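Local coordinates for protein Lem22 (PDB 5WD9) that is a Legionella effector of undefined molecular function, an all-helical protein that probably acts inside the host cell by binding other proteins, at residues L28-H39 against M74-I85. Residues are numbered along the deposited sequence; the frame is centred on the assembly and turned at random. Where two conformers were deposited one is given.
Sequences LTAQLKFLENAH and MLELKDKCRDQI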
# COMPACT_ATOMS: atom_id res chain seq x y z
N LEU A 28 2.88 -18.51 -1.11
CA LEU A 28 1.77 -17.61 -1.36
C LEU A 28 1.23 -17.03 -0.06
O LEU A 28 0.81 -15.87 -0.02
CB LEU A 28 0.67 -18.35 -2.11
CG LEU A 28 1.01 -18.84 -3.52
CD1 LEU A 28 -0.14 -19.67 -4.06
CD2 LEU A 28 1.31 -17.67 -4.43
N THR A 29 1.23 -17.83 1.01
CA THR A 29 0.75 -17.36 2.30
C THR A 29 1.58 -16.18 2.79
O THR A 29 1.03 -15.17 3.26
CB THR A 29 0.79 -18.51 3.31
OG1 THR A 29 -0.17 -19.50 2.95
CG2 THR A 29 0.50 -18.01 4.72
N ALA A 30 2.90 -16.26 2.66
CA ALA A 30 3.76 -15.18 3.13
C ALA A 30 3.60 -13.96 2.24
O ALA A 30 3.58 -12.82 2.73
CB ALA A 30 5.21 -15.65 3.15
N GLN A 31 3.50 -14.17 0.93
CA GLN A 31 3.28 -13.06 0.02
C GLN A 31 1.99 -12.34 0.36
O GLN A 31 1.95 -11.11 0.42
CB GLN A 31 3.21 -13.60 -1.41
CG GLN A 31 3.05 -12.52 -2.44
CD GLN A 31 2.91 -13.05 -3.84
OE1 GLN A 31 2.96 -14.27 -4.07
NE2 GLN A 31 2.73 -12.15 -4.80
N LEU A 32 0.93 -13.11 0.62
CA LEU A 32 -0.36 -12.52 0.92
C LEU A 32 -0.30 -11.69 2.19
O LEU A 32 -0.90 -10.61 2.26
CB LEU A 32 -1.45 -13.58 1.03
CG LEU A 32 -2.86 -12.99 1.22
CD1 LEU A 32 -3.24 -12.06 0.07
CD2 LEU A 32 -3.89 -14.09 1.40
N LYS A 33 0.42 -12.16 3.21
CA LYS A 33 0.48 -11.41 4.45
C LYS A 33 1.11 -10.04 4.23
O LYS A 33 0.61 -9.03 4.73
CB LYS A 33 1.24 -12.19 5.52
CG LYS A 33 1.24 -11.49 6.87
CD LYS A 33 -0.06 -11.76 7.63
CE LYS A 33 -0.73 -10.47 8.09
NZ LYS A 33 -1.18 -9.60 6.96
N PHE A 34 2.20 -9.97 3.46
CA PHE A 34 2.83 -8.68 3.19
C PHE A 34 1.92 -7.77 2.38
O PHE A 34 1.81 -6.57 2.66
CB PHE A 34 4.16 -8.88 2.45
CG PHE A 34 5.24 -9.47 3.31
CD1 PHE A 34 5.67 -8.81 4.45
CD2 PHE A 34 5.84 -10.67 2.96
CE1 PHE A 34 6.67 -9.34 5.25
CE2 PHE A 34 6.84 -11.20 3.75
CZ PHE A 34 7.26 -10.53 4.89
N LEU A 35 1.26 -8.33 1.36
CA LEU A 35 0.36 -7.53 0.54
C LEU A 35 -0.83 -7.04 1.34
O LEU A 35 -1.27 -5.89 1.19
CB LEU A 35 -0.08 -8.34 -0.69
CG LEU A 35 1.07 -8.64 -1.65
CD1 LEU A 35 0.59 -9.63 -2.71
CD2 LEU A 35 1.58 -7.38 -2.31
N GLU A 36 -1.38 -7.89 2.21
CA GLU A 36 -2.49 -7.46 3.04
C GLU A 36 -2.06 -6.41 4.04
O GLU A 36 -2.84 -5.52 4.37
CB GLU A 36 -3.15 -8.66 3.73
CG GLU A 36 -4.05 -9.49 2.79
CD GLU A 36 -5.25 -8.73 2.20
OE1 GLU A 36 -5.51 -7.56 2.57
OE2 GLU A 36 -5.95 -9.32 1.35
N ASN A 37 -0.82 -6.48 4.53
CA ASN A 37 -0.32 -5.41 5.40
C ASN A 37 -0.30 -4.09 4.65
O ASN A 37 -0.74 -3.07 5.19
CB ASN A 37 1.10 -5.73 5.87
CG ASN A 37 1.14 -6.78 6.94
OD1 ASN A 37 0.14 -7.12 7.57
ND2 ASN A 37 2.33 -7.32 7.13
N ALA A 38 0.21 -4.08 3.42
CA ALA A 38 0.18 -2.86 2.61
C ALA A 38 -1.25 -2.38 2.43
O ALA A 38 -1.53 -1.18 2.53
CB ALA A 38 0.82 -3.11 1.25
N HIS A 39 -2.17 -3.31 2.20
CA HIS A 39 -3.56 -2.95 2.00
C HIS A 39 -4.15 -2.32 3.26
O HIS A 39 -4.82 -1.27 3.19
CB HIS A 39 -4.35 -4.20 1.62
CG HIS A 39 -5.76 -3.93 1.23
ND1 HIS A 39 -6.75 -3.66 2.14
CD2 HIS A 39 -6.34 -3.85 0.00
CE1 HIS A 39 -7.89 -3.44 1.50
NE2 HIS A 39 -7.66 -3.54 0.20
N MET A 74 -0.18 -2.88 -5.70
CA MET A 74 -0.63 -3.80 -4.66
C MET A 74 -1.91 -4.50 -5.05
O MET A 74 -2.06 -5.71 -4.82
CB MET A 74 -0.83 -3.02 -3.35
CG MET A 74 -1.33 -3.87 -2.19
SD MET A 74 -3.12 -4.01 -2.08
CE MET A 74 -3.57 -2.29 -1.80
N LEU A 75 -2.86 -3.77 -5.64
CA LEU A 75 -4.13 -4.38 -6.03
C LEU A 75 -3.90 -5.53 -7.00
O LEU A 75 -4.49 -6.60 -6.85
CB LEU A 75 -5.05 -3.34 -6.65
CG LEU A 75 -5.70 -2.30 -5.75
CD1 LEU A 75 -6.59 -1.43 -6.62
CD2 LEU A 75 -6.46 -2.95 -4.62
N GLU A 76 -3.03 -5.33 -7.99
CA GLU A 76 -2.80 -6.41 -8.93
C GLU A 76 -2.04 -7.57 -8.30
O GLU A 76 -2.39 -8.73 -8.53
CB GLU A 76 -2.10 -5.93 -10.20
CG GLU A 76 -1.90 -7.09 -11.15
CD GLU A 76 -1.68 -6.67 -12.57
OE1 GLU A 76 -1.44 -5.47 -12.80
OE2 GLU A 76 -1.76 -7.55 -13.46
N LEU A 77 -1.01 -7.29 -7.50
CA LEU A 77 -0.29 -8.39 -6.87
C LEU A 77 -1.17 -9.17 -5.92
O LEU A 77 -1.10 -10.40 -5.86
CB LEU A 77 0.93 -7.87 -6.12
CG LEU A 77 2.01 -7.20 -6.97
CD1 LEU A 77 2.99 -6.47 -6.07
CD2 LEU A 77 2.75 -8.22 -7.80
N LYS A 78 -1.99 -8.46 -5.13
CA LYS A 78 -2.87 -9.12 -4.17
C LYS A 78 -3.88 -9.99 -4.89
O LYS A 78 -4.16 -11.11 -4.45
CB LYS A 78 -3.57 -8.06 -3.32
CG LYS A 78 -4.32 -8.61 -2.11
CD LYS A 78 -4.82 -7.48 -1.21
CE LYS A 78 -5.81 -6.59 -1.94
NZ LYS A 78 -7.17 -7.22 -1.97
N ASP A 79 -4.43 -9.50 -6.00
CA ASP A 79 -5.41 -10.28 -6.73
C ASP A 79 -4.77 -11.55 -7.28
O ASP A 79 -5.34 -12.64 -7.18
CB ASP A 79 -5.97 -9.42 -7.85
CG ASP A 79 -7.06 -10.09 -8.60
OD1 ASP A 79 -8.13 -10.31 -7.99
OD2 ASP A 79 -6.87 -10.35 -9.81
N LYS A 80 -3.59 -11.42 -7.88
CA LYS A 80 -2.91 -12.60 -8.42
C LYS A 80 -2.59 -13.60 -7.32
O LYS A 80 -2.79 -14.81 -7.48
CB LYS A 80 -1.63 -12.18 -9.15
CG LYS A 80 -1.87 -11.28 -10.35
CD LYS A 80 -2.31 -12.08 -11.55
CE LYS A 80 -3.18 -11.25 -12.48
NZ LYS A 80 -3.78 -12.10 -13.54
N CYS A 81 -2.09 -13.11 -6.18
CA CYS A 81 -1.78 -13.99 -5.07
C CYS A 81 -3.02 -14.74 -4.58
O CYS A 81 -3.00 -15.96 -4.43
CB CYS A 81 -1.18 -13.15 -3.95
SG CYS A 81 -0.60 -14.12 -2.57
N ARG A 82 -4.10 -14.01 -4.32
CA ARG A 82 -5.32 -14.65 -3.82
C ARG A 82 -5.89 -15.63 -4.84
O ARG A 82 -6.40 -16.70 -4.47
CB ARG A 82 -6.35 -13.59 -3.46
CG ARG A 82 -6.09 -12.86 -2.16
CD ARG A 82 -7.35 -12.16 -1.67
NE ARG A 82 -7.18 -11.58 -0.34
CZ ARG A 82 -7.30 -12.26 0.80
NH1 ARG A 82 -7.59 -13.55 0.78
NH2 ARG A 82 -7.13 -11.63 1.96
N ASP A 83 -5.82 -15.28 -6.13
CA ASP A 83 -6.29 -16.19 -7.18
C ASP A 83 -5.51 -17.50 -7.13
O ASP A 83 -6.10 -18.58 -7.25
CB ASP A 83 -6.08 -15.57 -8.56
CG ASP A 83 -7.11 -14.52 -8.90
OD1 ASP A 83 -8.12 -14.38 -8.18
OD2 ASP A 83 -6.88 -13.83 -9.91
N GLN A 84 -4.19 -17.41 -6.97
CA GLN A 84 -3.35 -18.60 -6.93
C GLN A 84 -3.64 -19.42 -5.68
O GLN A 84 -3.67 -20.65 -5.74
CB GLN A 84 -1.89 -18.18 -6.96
CG GLN A 84 -1.39 -17.73 -8.31
CD GLN A 84 0.11 -17.81 -8.41
OE1 GLN A 84 0.82 -17.02 -7.79
NE2 GLN A 84 0.61 -18.77 -9.18
N ILE A 85 -3.86 -18.76 -4.55
CA ILE A 85 -4.21 -19.48 -3.33
C ILE A 85 -5.51 -20.24 -3.52
O ILE A 85 -5.62 -21.43 -3.17
CB ILE A 85 -4.28 -18.51 -2.14
CG1 ILE A 85 -2.87 -18.02 -1.78
CG2 ILE A 85 -4.94 -19.17 -0.93
CD1 ILE A 85 -2.84 -16.92 -0.74
O HOH W 1 1.57 -14.52 -6.53
O HOH W 2 -8.42 -8.13 0.62
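The thiol of C81 presses into the opposing helix near its L28 end: its SG lies 3.4 Å from L28 O and is ringed by Q31, L32, L28 and L35, a knob in a four-residue hole. With SG anti to the backbone N (chi1 -174°), the sulfur lies close against the opposing backbone. L32 returns the packing, seated among K78, C81, R82 and I85; its branches divide the work, CD1 meeting R82 CG and CD2 lying 3.7 Å from I85 CD1. The same CD2 covers one face of the R82 guanidinium, offset toward its rim. Such reciprocal knobs-into-holes packing, with an angle of 147° between the helix directions, joins helices 28-52 and 58-87 as antiparallel partners in a three-helix up-down-up bundle; L35 also touches A22 of helix 4-24, while its CD1 approaches L77 CB at 3.9 Å. Along one flank, E36 bends at chi2, bringing OE2 to the guanidinium edge of R82. The salt bridge is short at NH2 (2.7 Å to E36 OE2), with a second, weak bond from NE to the same oxygen. NH2 meets OE2 from above the carboxylate plane, and the two flat groups are turned 59° apart, although OE2 itself lies near the guanidinium plane. K78, itself a knob among L32, L35, E36 and H39, passes its CD 3.3 Å from E36 OE2; its bent end carries NZ to a water that also donates to OE2, adding another bond to this oxygen. Beyond it, K78 CE approaches H39 CD2 obliquely. On the other flank, a different water donates to both Q31 OE1 and Q84 OE1, bridging the two amides beside L28, whose CD2 packs 3.5 Å from Q84 OE1.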